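Local coordinates for protein proteasome accessory factor B/C (PafBC) (Paenarthrobacter aurescens, PDB 6SJ9) that regulates transcription in the bacterial DNA damage response, probably by binding DNA through its winged helix-turn-helix domains and sensing a signal through its WYL domains, at residues E97-L102 and Q354-L359; K204-L209 and R233-E238; T248-K253 and Q267-E272; R283-L288 and P304-A309; M630-H635 and V639-P644. One frame throughout, in Å; residues are numbered along the deposited sequence.

How the contacts relate
From the N terminus, helix 95-118 supplies the first half of contact 1, which closes only at segment 354-359 of helix 346-360, beginning 252 residues after segment 97-102 ends. Contacts 2, 3 and 4 all lie within that long loop and follow one another in series. Contact 2 joins strand 203-208 of the first WYL domain to helix 232-237; contacts 3 and 4 fall in the first WCX domain, their centres about 18 Å apart. Contacts 2 and 4 touch directly through the salt bridge from Arg208 NH1 to Asp284 OD2 (3.2 Å), tying WYL to WCX. Contact 5 closes a short loop in the second WCX domain, its centre about 22 Å from that of contact 4.

Contact 1: residues E97-L102 and Q354-L359; sequences ESTVLL and QLVPFL
Thr99 and Val356 make a small, buried, apolar helix-to-helix contact, joining helix 95-118 to helix 346-360, which belongs to the PafC helix-turn-helix domain. Their CA atoms, 6.9 Å apart, mark the nearest backbone approach, and both CB atoms point toward the opposite helix. The meeting is methyl to methyl: Thr99 CG2 lies 4.0 Å from Val356 CG2, and the two side chains pass alongside, pointing opposite ways. Thr99 sets its methyl opposite the backbone N and leaves OG1 beside that N (chi1 -51°), which separates the two branches by role. CG2 faces Val356, while OG1 bonds back to Pro95 O on its own helix, so the hydroxyl is satisfied without a partner across the interface. Val100 adds a looser touch, its CG2 standing 4.4 Å from the same Val356 CG2. That one valine branch therefore serves both residues of the first helix. Around the pair, Leu388 of helix 378-389 touches both Thr99 and Leu359, and helix 457-469 covers Val100 through Ala457 and Leu458. No hydrogen bond or salt bridge crosses between the segments and they bury only 142 Å² together, which implies that dispersion and exclusion of water, not polar pairing, hold these two segments together.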
# COMPACT_ATOMS: atom_id res chain seq x y z
N GLU A 97 3.75 12.37 9.45
CA GLU A 97 2.39 12.22 8.92
C GLU A 97 2.36 11.54 7.56
O GLU A 97 1.47 10.74 7.27
CB GLU A 97 1.70 13.58 8.80
CG GLU A 97 1.45 14.19 10.11
CD GLU A 97 0.94 15.65 9.99
OE1 GLU A 97 1.19 16.29 8.95
OE2 GLU A 97 0.33 16.13 10.96
N SER A 98 3.28 11.93 6.67
CA SER A 98 3.34 11.34 5.35
C SER A 98 3.69 9.87 5.38
O SER A 98 3.20 9.10 4.55
CB SER A 98 4.39 12.09 4.52
OG SER A 98 4.12 13.49 4.52
N THR A 99 4.54 9.46 6.34
CA THR A 99 4.90 8.05 6.41
C THR A 99 3.73 7.21 6.93
O THR A 99 3.43 6.17 6.36
CB THR A 99 6.13 7.85 7.31
OG1 THR A 99 7.17 8.74 6.89
CG2 THR A 99 6.63 6.41 7.25
N VAL A 100 3.02 7.70 7.95
CA VAL A 100 1.82 7.01 8.42
C VAL A 100 0.83 6.88 7.28
O VAL A 100 0.27 5.80 7.03
CB VAL A 100 1.18 7.79 9.57
CG1 VAL A 100 -0.23 7.14 9.90
CG2 VAL A 100 2.09 7.82 10.74
N LEU A 101 0.64 7.97 6.55
CA LEU A 101 -0.29 7.98 5.44
C LEU A 101 0.07 6.92 4.41
O LEU A 101 -0.80 6.43 3.68
CB LEU A 101 -0.29 9.37 4.83
CG LEU A 101 -1.48 9.68 3.99
CD1 LEU A 101 -2.67 9.61 4.88
CD2 LEU A 101 -1.27 11.03 3.45
N LEU A 102 1.36 6.62 4.29
CA LEU A 102 1.84 5.61 3.36
C LEU A 102 1.39 4.21 3.75
O LEU A 102 0.97 3.42 2.90
CB LEU A 102 3.36 5.68 3.35
CG LEU A 102 4.17 4.71 2.52
CD1 LEU A 102 3.50 4.55 1.17
CD2 LEU A 102 5.58 5.36 2.36
N GLN A 354 5.51 2.66 15.19
CA GLN A 354 6.49 3.07 16.18
C GLN A 354 7.87 3.22 15.58
O GLN A 354 8.77 3.73 16.25
CB GLN A 354 6.53 2.06 17.33
CG GLN A 354 5.33 2.18 18.25
CD GLN A 354 5.14 0.95 19.11
OE1 GLN A 354 6.08 0.26 19.45
NE2 GLN A 354 3.87 0.63 19.38
N LEU A 355 8.08 2.76 14.35
CA LEU A 355 9.32 3.06 13.67
C LEU A 355 9.33 4.52 13.21
O LEU A 355 10.41 5.12 13.09
CB LEU A 355 9.51 2.14 12.46
CG LEU A 355 9.52 0.64 12.75
CD1 LEU A 355 9.87 -0.14 11.46
CD2 LEU A 355 10.56 0.34 13.81
N VAL A 356 8.15 5.10 12.95
CA VAL A 356 8.11 6.44 12.35
C VAL A 356 8.90 7.47 13.17
O VAL A 356 9.74 8.17 12.59
CB VAL A 356 6.65 6.86 12.09
CG1 VAL A 356 6.57 8.31 11.55
CG2 VAL A 356 6.00 5.88 11.12
N PRO A 357 8.73 7.57 14.50
CA PRO A 357 9.52 8.59 15.26
C PRO A 357 11.03 8.40 15.14
O PRO A 357 11.76 9.39 15.18
CB PRO A 357 9.04 8.42 16.71
CG PRO A 357 7.64 7.90 16.58
CD PRO A 357 7.68 6.95 15.34
N PHE A 358 11.52 7.15 15.02
CA PHE A 358 12.96 6.94 14.79
C PHE A 358 13.38 7.46 13.43
O PHE A 358 14.39 8.16 13.31
CB PHE A 358 13.31 5.45 14.86
CG PHE A 358 13.16 4.88 16.21
CD1 PHE A 358 14.18 5.04 17.17
CD2 PHE A 358 12.00 4.21 16.56
CE1 PHE A 358 14.06 4.51 18.44
CE2 PHE A 358 11.85 3.69 17.81
CZ PHE A 358 12.88 3.84 18.78
N LEU A 359 12.59 7.14 12.39
CA LEU A 359 12.93 7.47 11.02
C LEU A 359 13.02 8.97 10.80
O LEU A 359 13.83 9.43 9.97
CB LEU A 359 11.90 6.84 10.07
CG LEU A 359 12.00 5.33 9.80
CD1 LEU A 359 10.74 4.81 9.07
CD2 LEU A 359 13.24 4.98 8.95

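Contact 2: residues K204-L209 and R233-E238; sequences KRVFRL and RAELDE
Lys204 and Glu235 approach from opposite directions, the lysine from an edge of the first WYL domain's sheet and the glutamate from helix 232-237. Both CB atoms point toward the partner segment. Beyond CG the lysine chain runs extended, and its far half passes along the carboxylate. The ammonium makes the salt bridge that carries the contact, with Lys204 NZ 3.2 Å from Glu235 OE1. The glutamate reaches this position by a bend at its second torsion (chi2 63°), which brings the carboxylate to the lysine chain. Its other oxygen, OE2, sits 4.4 Å from Val206 CG2, so the acid also borders an apolar side chain two residues along the strand. A second acid, Glu238, keeps its OE1 6.0 Å from Lys204 NZ, too far to pair but near enough that it might add modestly to the favourable field. The contact lies near the surface, where solvent would be expected to weaken the ion pair. Strand 203-208 pairs with strand 191-198, whose Val195 touches Glu235, while Val206 touches Leu239; on the helix, Asp237 forms a salt bridge with Arg188 of strand 175-188.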
# COMPACT_ATOMS: atom_id res chain seq x y z
N LYS A 204 32.71 8.94 -7.06
CA LYS A 204 31.37 8.57 -6.66
C LYS A 204 30.41 8.70 -7.83
O LYS A 204 30.59 9.53 -8.73
CB LYS A 204 30.98 9.41 -5.46
CG LYS A 204 30.33 10.72 -5.77
CD LYS A 204 30.41 11.63 -4.56
CE LYS A 204 30.26 13.10 -4.96
NZ LYS A 204 30.83 13.96 -3.88
N ARG A 205 29.36 7.88 -7.81
CA ARG A 205 28.37 7.84 -8.88
C ARG A 205 27.03 7.45 -8.28
O ARG A 205 26.96 6.81 -7.22
CB ARG A 205 28.70 6.84 -10.00
CG ARG A 205 29.89 7.20 -10.88
CD ARG A 205 29.44 8.29 -11.85
NE ARG A 205 30.48 8.70 -12.80
CZ ARG A 205 31.61 9.31 -12.45
NH1 ARG A 205 31.86 9.57 -11.17
NH2 ARG A 205 32.49 9.70 -13.40
N VAL A 206 25.97 7.93 -8.92
CA VAL A 206 24.60 7.64 -8.55
C VAL A 206 23.97 6.80 -9.65
O VAL A 206 24.11 7.10 -10.84
CB VAL A 206 23.81 8.93 -8.29
CG1 VAL A 206 22.51 8.56 -7.62
CG2 VAL A 206 24.62 9.86 -7.42
N PHE A 207 23.34 5.71 -9.24
CA PHE A 207 22.72 4.76 -10.14
C PHE A 207 21.22 4.68 -9.84
O PHE A 207 20.84 4.42 -8.69
CB PHE A 207 23.36 3.39 -9.91
CG PHE A 207 24.85 3.39 -10.14
CD1 PHE A 207 25.39 3.29 -11.42
CD2 PHE A 207 25.71 3.55 -9.07
CE1 PHE A 207 26.76 3.30 -11.63
CE2 PHE A 207 27.09 3.53 -9.26
CZ PHE A 207 27.61 3.41 -10.53
N ARG A 208 20.38 4.86 -10.85
CA ARG A 208 18.95 4.60 -10.69
C ARG A 208 18.68 3.10 -10.71
O ARG A 208 19.14 2.40 -11.59
CB ARG A 208 18.12 5.29 -11.76
CG ARG A 208 18.48 6.71 -12.10
CD ARG A 208 17.52 7.23 -13.21
NE ARG A 208 16.14 6.89 -12.84
CZ ARG A 208 15.29 7.71 -12.23
NH1 ARG A 208 14.06 7.28 -11.93
NH2 ARG A 208 15.68 8.93 -11.87
N LEU A 209 18.00 2.59 -9.68
CA LEU A 209 17.75 1.15 -9.62
C LEU A 209 17.00 0.66 -10.85
O LEU A 209 17.34 -0.40 -11.41
CB LEU A 209 16.96 0.80 -8.35
CG LEU A 209 17.70 0.24 -7.14
CD1 LEU A 209 18.74 1.21 -6.69
CD2 LEU A 209 16.74 -0.03 -5.96
N ARG A 233 22.53 12.20 2.33
CA ARG A 233 21.45 13.15 2.05
C ARG A 233 21.93 14.28 1.14
O ARG A 233 21.19 14.71 0.24
CB ARG A 233 20.89 13.69 3.37
CG ARG A 233 19.86 14.82 3.22
CD ARG A 233 19.47 15.36 4.59
NE ARG A 233 18.54 16.47 4.50
CZ ARG A 233 17.87 16.96 5.55
NH1 ARG A 233 18.04 16.42 6.75
NH2 ARG A 233 17.03 17.98 5.39
N ALA A 234 23.14 14.79 1.37
CA ALA A 234 23.67 15.85 0.52
C ALA A 234 23.97 15.34 -0.88
O ALA A 234 23.81 16.07 -1.86
CB ALA A 234 24.93 16.45 1.15
N GLU A 235 24.42 14.08 -0.99
CA GLU A 235 24.73 13.51 -2.30
C GLU A 235 23.46 13.36 -3.15
O GLU A 235 23.47 13.68 -4.35
CB GLU A 235 25.42 12.16 -2.11
CG GLU A 235 25.97 11.61 -3.38
CD GLU A 235 27.03 12.53 -3.93
OE1 GLU A 235 27.87 13.01 -3.12
OE2 GLU A 235 27.03 12.76 -5.15
N LEU A 236 22.37 12.90 -2.54
CA LEU A 236 21.12 12.66 -3.25
C LEU A 236 20.36 13.97 -3.51
O LEU A 236 19.76 14.14 -4.58
CB LEU A 236 20.25 11.69 -2.43
CG LEU A 236 20.62 10.22 -2.18
CD1 LEU A 236 20.24 9.78 -0.76
CD2 LEU A 236 19.93 9.32 -3.20
N ASP A 237 20.41 14.91 -2.56
CA ASP A 237 19.84 16.24 -2.78
C ASP A 237 20.41 16.90 -4.02
O ASP A 237 19.69 17.63 -4.71
CB ASP A 237 20.10 17.14 -1.55
CG ASP A 237 19.10 16.92 -0.41
OD1 ASP A 237 18.17 16.09 -0.55
OD2 ASP A 237 19.25 17.58 0.65
N GLU A 238 21.68 16.66 -4.34
CA GLU A 238 22.21 17.26 -5.56
C GLU A 238 21.57 16.67 -6.82
O GLU A 238 21.71 17.24 -7.90
CB GLU A 238 23.74 17.15 -5.58
CG GLU A 238 24.34 17.93 -6.75
CD GLU A 238 25.85 18.12 -6.69
OE1 GLU A 238 26.49 17.66 -5.71
OE2 GLU A 238 26.36 18.82 -7.60

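Contact 3: residues T248-K253 and Q267-E272; sequences TLVIDK and QDAPDE
Val250 and Ala269 meet in the four-stranded antiparallel sheet of the first WCX domain, part of a ferredoxin-like fold, where central strand 245-252 faces the end of edge strand 263-268 and the turn after it. The two strands are not neighbours: strand 275-282 runs between them, and the contact is made by side chains alone. In the first shell, Val250 CG1 lies 4.2 Å from Ala269 CB and 4.0 Å from Glu272 CG. This branch stands opposite the backbone N (chi1 171°), which sends it toward the turn, and the valine and glutamate chains run at a slant to each other. At the other end of the contact, Lys253 forms a salt bridge with Asp268, the two side chains crossing at about a right angle. The lysine is bent at its last torsion (chi4 -92°). Asp268 begins with its CB directed away, yet its carboxylate returns to the lysine.

Farther out, strand 275-282 supplies the positioning groups. Asp276 is a second salt-bridge partner of Lys253 NZ, so the ammonium is shared by two acids, and its charge probably offsets their repulsion. Arg275 touches Val250 and also pairs with Asp252. On the far flank, backbone bonds join Val250 to Lys300 of strand 299-303. The modelled 2.5 Å between Lys253 NZ and Asp268 OD1 is doubtfully short, but the ammonium lies on the syn lone-pair side of that oxygen.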
# COMPACT_ATOMS: atom_id res chain seq x y z
N THR A 248 2.39 8.81 -25.91
CA THR A 248 1.18 8.73 -26.73
C THR A 248 0.70 7.28 -26.72
O THR A 248 1.44 6.37 -27.12
CB THR A 248 1.44 9.21 -28.16
OG1 THR A 248 2.09 10.49 -28.11
CG2 THR A 248 0.13 9.38 -28.92
N LEU A 249 -0.52 7.07 -26.24
CA LEU A 249 -1.03 5.74 -25.96
C LEU A 249 -2.39 5.56 -26.63
O LEU A 249 -3.21 6.48 -26.65
CB LEU A 249 -1.16 5.51 -24.45
CG LEU A 249 0.07 5.81 -23.60
CD1 LEU A 249 -0.27 5.60 -22.12
CD2 LEU A 249 1.31 4.99 -24.02
N VAL A 250 -2.60 4.36 -27.18
CA VAL A 250 -3.92 3.92 -27.62
C VAL A 250 -4.41 2.90 -26.62
O VAL A 250 -3.76 1.87 -26.41
CB VAL A 250 -3.88 3.33 -29.04
CG1 VAL A 250 -5.21 2.71 -29.35
CG2 VAL A 250 -3.54 4.40 -30.06
N ILE A 251 -5.59 3.15 -26.03
CA ILE A 251 -6.17 2.34 -24.97
C ILE A 251 -7.62 1.99 -25.30
O ILE A 251 -8.32 2.74 -25.98
CB ILE A 251 -6.13 3.07 -23.61
CG1 ILE A 251 -6.94 4.36 -23.69
CG2 ILE A 251 -4.70 3.41 -23.21
CD1 ILE A 251 -7.02 5.08 -22.36
N ASP A 252 -8.05 0.82 -24.83
CA ASP A 252 -9.44 0.40 -24.99
C ASP A 252 -10.38 1.35 -24.24
O ASP A 252 -10.11 1.75 -23.10
CB ASP A 252 -9.63 -1.02 -24.45
CG ASP A 252 -8.83 -2.05 -25.23
OD1 ASP A 252 -8.17 -1.67 -26.22
OD2 ASP A 252 -8.85 -3.23 -24.84
N LYS A 253 -11.51 1.67 -24.87
CA LYS A 253 -12.50 2.52 -24.22
C LYS A 253 -13.03 1.87 -22.95
O LYS A 253 -13.10 0.65 -22.83
CB LYS A 253 -13.66 2.80 -25.17
CG LYS A 253 -13.29 3.78 -26.26
CD LYS A 253 -14.48 4.16 -27.08
CE LYS A 253 -14.11 5.23 -28.10
NZ LYS A 253 -14.34 6.62 -27.59
N GLN A 267 -8.85 11.73 -27.18
CA GLN A 267 -9.59 11.79 -28.44
C GLN A 267 -9.75 10.36 -28.93
O GLN A 267 -9.08 9.45 -28.43
CB GLN A 267 -8.91 12.62 -29.53
CG GLN A 267 -7.72 11.92 -30.19
CD GLN A 267 -6.95 12.81 -31.16
OE1 GLN A 267 -7.17 14.03 -31.24
NE2 GLN A 267 -6.06 12.19 -31.94
N ASP A 268 -10.64 10.17 -29.89
CA ASP A 268 -10.80 8.85 -30.47
C ASP A 268 -9.57 8.45 -31.28
O ASP A 268 -8.89 9.29 -31.87
CB ASP A 268 -12.05 8.77 -31.35
CG ASP A 268 -13.32 8.48 -30.55
OD1 ASP A 268 -13.19 7.95 -29.43
OD2 ASP A 268 -14.43 8.76 -31.04
N ALA A 269 -9.27 7.16 -31.24
CA ALA A 269 -8.11 6.61 -31.94
C ALA A 269 -8.38 6.60 -33.44
O ALA A 269 -9.52 6.35 -33.86
CB ALA A 269 -7.79 5.20 -31.45
N PRO A 270 -7.37 6.87 -34.27
CA PRO A 270 -7.61 7.05 -35.71
C PRO A 270 -8.35 5.90 -36.40
O PRO A 270 -9.26 6.18 -37.18
CB PRO A 270 -6.20 7.21 -36.27
CG PRO A 270 -5.41 7.79 -35.15
CD PRO A 270 -5.98 7.19 -33.89
N ASP A 271 -8.01 4.63 -36.14
CA ASP A 271 -8.60 3.56 -36.94
C ASP A 271 -9.28 2.46 -36.11
O ASP A 271 -10.25 1.84 -36.56
CB ASP A 271 -7.56 2.93 -37.86
CG ASP A 271 -8.01 2.90 -39.31
OD1 ASP A 271 -9.20 2.62 -39.57
OD2 ASP A 271 -7.17 3.18 -40.20
N GLU A 272 -8.78 2.22 -34.91
CA GLU A 272 -9.29 1.14 -34.09
C GLU A 272 -10.59 1.57 -33.43
O GLU A 272 -10.61 2.55 -32.68
CB GLU A 272 -8.27 0.72 -33.03
CG GLU A 272 -7.25 1.78 -32.70
CD GLU A 272 -6.10 1.78 -33.68
OE1 GLU A 272 -5.42 0.74 -33.78
OE2 GLU A 272 -5.89 2.80 -34.37

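Contact 4: residues R283-L288 and P304-A309; sequences RDPEQL and PAELSA
Leu288 and Leu307 form the tight side of a helix pair in the first WCX domain, where helix 285-294, the second helix of the ferredoxin-like fold, packs near its N-terminal end against the start of helix 305-323, which follows the last strand. Leu288 CD2 approaches Leu307 CD2 to 3.5 Å, the side chains crossing at a slant. Leu307 CD1 fits beside the first turn of helix 285-294, 3.7 Å from Pro285 O and 4.0 Å from Leu288 CB. Ala247 of strand 245-252 touches both leucines, so that strand borders this apolar side.

The looser side is polar. Glu306 extends beside the proline ring, its OE1 3.9 Å from Pro285 CG, but is anchored by a salt bridge to Arg245. Glu286 starts out pointing away, but its end comes nearer and its OE2, 6.0 Å from Glu306 OE2, pairs with Arg313. Asp284, the N-cap, links this end to the WYL domain through Arg208, and its OD1 accepts from Glu286 N at 3.0 Å, met from above the carboxylate plane.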
# COMPACT_ATOMS: atom_id res chain seq x y z
N ARG A 283 8.25 10.68 -16.41
CA ARG A 283 9.66 11.03 -16.33
C ARG A 283 10.55 9.84 -16.65
O ARG A 283 11.38 9.93 -17.56
CB ARG A 283 10.02 11.68 -14.98
CG ARG A 283 9.24 12.98 -14.76
CD ARG A 283 9.47 13.71 -13.44
NE ARG A 283 8.81 13.10 -12.28
CZ ARG A 283 8.30 13.79 -11.27
NH1 ARG A 283 8.31 15.13 -11.30
NH2 ARG A 283 7.73 13.16 -10.24
N ASP A 284 10.40 8.72 -15.92
CA ASP A 284 11.23 7.53 -16.13
C ASP A 284 10.49 6.54 -17.01
O ASP A 284 9.44 6.03 -16.61
CB ASP A 284 11.58 6.88 -14.79
CG ASP A 284 12.50 5.63 -14.93
OD1 ASP A 284 12.89 5.23 -16.06
OD2 ASP A 284 12.90 5.08 -13.88
N PRO A 285 11.03 6.20 -18.19
CA PRO A 285 10.33 5.26 -19.07
C PRO A 285 10.28 3.84 -18.55
O PRO A 285 9.37 3.10 -18.95
CB PRO A 285 11.11 5.34 -20.39
CG PRO A 285 12.39 5.95 -20.04
CD PRO A 285 12.20 6.79 -18.82
N GLU A 286 11.21 3.42 -17.69
CA GLU A 286 11.09 2.08 -17.13
C GLU A 286 9.90 2.01 -16.19
O GLU A 286 9.21 1.00 -16.12
CB GLU A 286 12.36 1.64 -16.41
CG GLU A 286 13.45 1.37 -17.39
CD GLU A 286 13.04 0.28 -18.35
OE1 GLU A 286 12.35 -0.68 -17.91
OE2 GLU A 286 13.40 0.39 -19.55
N GLN A 287 9.64 3.10 -15.48
CA GLN A 287 8.51 3.12 -14.57
C GLN A 287 7.19 3.04 -15.32
O GLN A 287 6.32 2.22 -14.97
CB GLN A 287 8.55 4.36 -13.69
CG GLN A 287 7.66 4.18 -12.51
CD GLN A 287 7.54 5.42 -11.70
OE1 GLN A 287 8.37 6.33 -11.84
NE2 GLN A 287 6.55 5.45 -10.80
N LEU A 288 7.03 3.87 -16.38
CA LEU A 288 5.80 3.82 -17.17
C LEU A 288 5.65 2.48 -17.88
O LEU A 288 4.54 1.96 -17.97
CB LEU A 288 5.77 4.95 -18.21
CG LEU A 288 4.47 5.07 -18.98
CD1 LEU A 288 3.32 5.14 -17.98
CD2 LEU A 288 4.44 6.30 -19.88
N PRO A 304 6.84 7.54 -27.16
CA PRO A 304 8.08 7.51 -27.94
C PRO A 304 8.67 6.10 -28.00
O PRO A 304 8.32 5.25 -27.19
CB PRO A 304 9.00 8.45 -27.17
CG PRO A 304 8.59 8.23 -25.75
CD PRO A 304 7.08 8.05 -25.80
N ALA A 305 9.63 5.91 -28.91
CA ALA A 305 10.15 4.58 -29.19
C ALA A 305 10.87 3.96 -28.00
O ALA A 305 10.87 2.74 -27.85
CB ALA A 305 11.08 4.63 -30.41
N GLU A 306 11.53 4.77 -27.16
CA GLU A 306 12.21 4.20 -26.01
C GLU A 306 11.20 3.60 -25.04
O GLU A 306 11.45 2.54 -24.44
CB GLU A 306 13.07 5.27 -25.33
CG GLU A 306 14.19 4.69 -24.43
CD GLU A 306 14.69 5.64 -23.32
OE1 GLU A 306 14.30 6.83 -23.31
OE2 GLU A 306 15.48 5.18 -22.44
N LEU A 307 10.02 4.23 -24.91
CA LEU A 307 8.94 3.70 -24.10
C LEU A 307 8.37 2.42 -24.70
O LEU A 307 8.11 1.45 -23.98
CB LEU A 307 7.83 4.76 -23.98
CG LEU A 307 6.63 4.29 -23.19
CD1 LEU A 307 7.17 3.95 -21.84
CD2 LEU A 307 5.65 5.41 -23.09
N SER A 308 8.11 2.45 -26.00
CA SER A 308 7.59 1.28 -26.70
C SER A 308 8.54 0.10 -26.58
O SER A 308 8.11 -1.05 -26.39
CB SER A 308 7.35 1.65 -28.17
OG SER A 308 7.22 0.49 -28.96
N ALA A 309 9.84 0.34 -26.73
CA ALA A 309 10.77 -0.78 -26.70
C ALA A 309 10.85 -1.39 -25.32
O ALA A 309 11.09 -2.59 -25.18
CB ALA A 309 12.16 -0.35 -27.18

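Contact 5: residues M630-H635 and V639-P644; sequences MFVSQH and VRILEP
The short connection from the second helix to the fourth strand of the ferredoxin-like fold, in the second WCX domain, folds edge strand 639-643 back against helix 627-634; the segment axes run at 140° and come within 7.8 Å. Val639 is the hub. Its CG1 meets Phe631 CE2 at 3.7 Å, the side chains crossing at about a right angle, while its CG2 rests 3.8 Å from His635 CB. Two residues along the strand, Ile641 CD1 packs 3.6 Å from Val632 CG2. Leu590 of strand 586-592 and Leu599 both touch Phe631 and Val639.

Polar groups join the two ends. A water donates to Val632 O and to Val639 O, 2.8 Å each, bridging the last helical turn to the strand. His635 folds back (chi1 -72°), placing ND1 above one face of the Phe631 ring, offset toward its rim. Phe631 O accepts twice, from His635 N at 3.2 Å and from His635 ND1 at 3.0 Å, the donors reaching it from opposite faces of its carbonyl plane.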
# COMPACT_ATOMS: atom_id res chain seq x y z
N MSE A 630 -2.21 -9.78 -15.53
CA MSE A 630 -1.59 -8.47 -15.24
C MSE A 630 -0.33 -8.58 -14.39
O MSE A 630 0.69 -8.03 -14.74
CB MSE A 630 -2.58 -7.57 -14.52
CG MSE A 630 -3.88 -7.35 -15.26
SE MSE A 630 -4.94 -5.99 -14.32
CE MSE A 630 -4.88 -6.78 -12.51
N PHE A 631 -0.41 -9.33 -13.28
CA PHE A 631 0.77 -9.62 -12.47
C PHE A 631 1.91 -10.16 -13.33
O PHE A 631 3.02 -9.61 -13.32
CB PHE A 631 0.37 -10.62 -11.38
CG PHE A 631 1.52 -11.05 -10.48
CD1 PHE A 631 2.02 -10.20 -9.52
CD2 PHE A 631 2.09 -12.32 -10.61
CE1 PHE A 631 3.06 -10.59 -8.68
CE2 PHE A 631 3.14 -12.71 -9.79
CZ PHE A 631 3.62 -11.84 -8.82
N VAL A 632 1.64 -11.18 -14.17
CA VAL A 632 2.73 -11.82 -14.91
C VAL A 632 3.27 -10.87 -15.97
O VAL A 632 4.49 -10.78 -16.20
CB VAL A 632 2.29 -13.16 -15.53
CG1 VAL A 632 3.38 -13.73 -16.43
CG2 VAL A 632 1.86 -14.18 -14.47
N SER A 633 2.38 -10.18 -16.69
CA SER A 633 2.91 -9.30 -17.73
C SER A 633 3.59 -8.08 -17.11
O SER A 633 4.63 -7.64 -17.60
CB SER A 633 1.81 -8.87 -18.72
OG SER A 633 0.82 -8.04 -18.11
N GLN A 634 3.07 -7.57 -15.99
CA GLN A 634 3.75 -6.46 -15.33
C GLN A 634 5.21 -6.78 -15.10
O GLN A 634 6.10 -6.01 -15.47
CB GLN A 634 3.09 -6.14 -13.99
CG GLN A 634 3.88 -5.10 -13.26
CD GLN A 634 3.25 -4.67 -11.97
OE1 GLN A 634 2.08 -4.87 -11.74
NE2 GLN A 634 4.06 -4.07 -11.10
N HIS A 635 5.49 -7.95 -14.56
CA HIS A 635 6.84 -8.25 -14.11
C HIS A 635 7.73 -8.80 -15.21
O HIS A 635 8.88 -9.15 -14.93
CB HIS A 635 6.75 -9.19 -12.91
CG HIS A 635 6.26 -8.48 -11.71
ND1 HIS A 635 4.98 -8.63 -11.22
CD2 HIS A 635 6.84 -7.50 -10.96
CE1 HIS A 635 4.81 -7.81 -10.19
NE2 HIS A 635 5.92 -7.12 -10.01
N VAL A 639 8.54 -13.68 -13.66
CA VAL A 639 7.50 -14.56 -13.16
C VAL A 639 6.95 -15.40 -14.30
O VAL A 639 6.79 -14.92 -15.42
CB VAL A 639 6.32 -13.78 -12.55
CG1 VAL A 639 5.43 -14.75 -11.84
CG2 VAL A 639 6.83 -12.75 -11.59
N ARG A 640 6.62 -16.65 -13.98
CA ARG A 640 5.82 -17.48 -14.86
C ARG A 640 4.88 -18.32 -13.99
O ARG A 640 5.16 -18.56 -12.81
CB ARG A 640 6.73 -18.36 -15.74
CG ARG A 640 7.61 -19.34 -14.94
CD ARG A 640 8.53 -20.26 -15.86
NE ARG A 640 7.82 -21.06 -16.85
CZ ARG A 640 8.33 -22.13 -17.47
NH1 ARG A 640 9.57 -22.56 -17.21
NH2 ARG A 640 7.61 -22.77 -18.38
N ILE A 641 3.77 -18.72 -14.58
CA ILE A 641 2.80 -19.59 -13.92
C ILE A 641 3.09 -21.04 -14.34
O ILE A 641 3.16 -21.34 -15.53
CB ILE A 641 1.36 -19.19 -14.25
CG1 ILE A 641 1.08 -17.77 -13.79
CG2 ILE A 641 0.40 -20.10 -13.52
CD1 ILE A 641 -0.14 -17.21 -14.38
N LEU A 642 3.34 -21.91 -13.35
CA LEU A 642 3.52 -23.34 -13.60
C LEU A 642 2.22 -24.13 -13.50
O LEU A 642 1.91 -24.94 -14.38
CB LEU A 642 4.54 -23.90 -12.58
CG LEU A 642 5.88 -23.16 -12.59
CD1 LEU A 642 6.85 -23.76 -11.63
CD2 LEU A 642 6.46 -23.20 -13.98
N GLU A 643 1.42 -23.87 -12.47
CA GLU A 643 0.16 -24.56 -12.18
C GLU A 643 -0.79 -23.59 -11.52
O GLU A 643 -0.36 -22.76 -10.70
CB GLU A 643 0.36 -25.76 -11.25
CG GLU A 643 1.08 -26.92 -11.85
CD GLU A 643 1.10 -28.11 -10.90
OE1 GLU A 643 0.61 -27.97 -9.76
OE2 GLU A 643 1.56 -29.20 -11.34
N PRO A 644 -2.08 -23.72 -11.76
CA PRO A 644 -2.67 -24.74 -12.61
C PRO A 644 -2.59 -24.38 -14.09
O PRO A 644 -2.42 -23.21 -14.44
CB PRO A 644 -4.11 -24.80 -12.12
CG PRO A 644 -4.38 -23.41 -11.61
CD PRO A 644 -3.10 -23.01 -10.96
O HOH W 1 6.86 -12.23 -16.22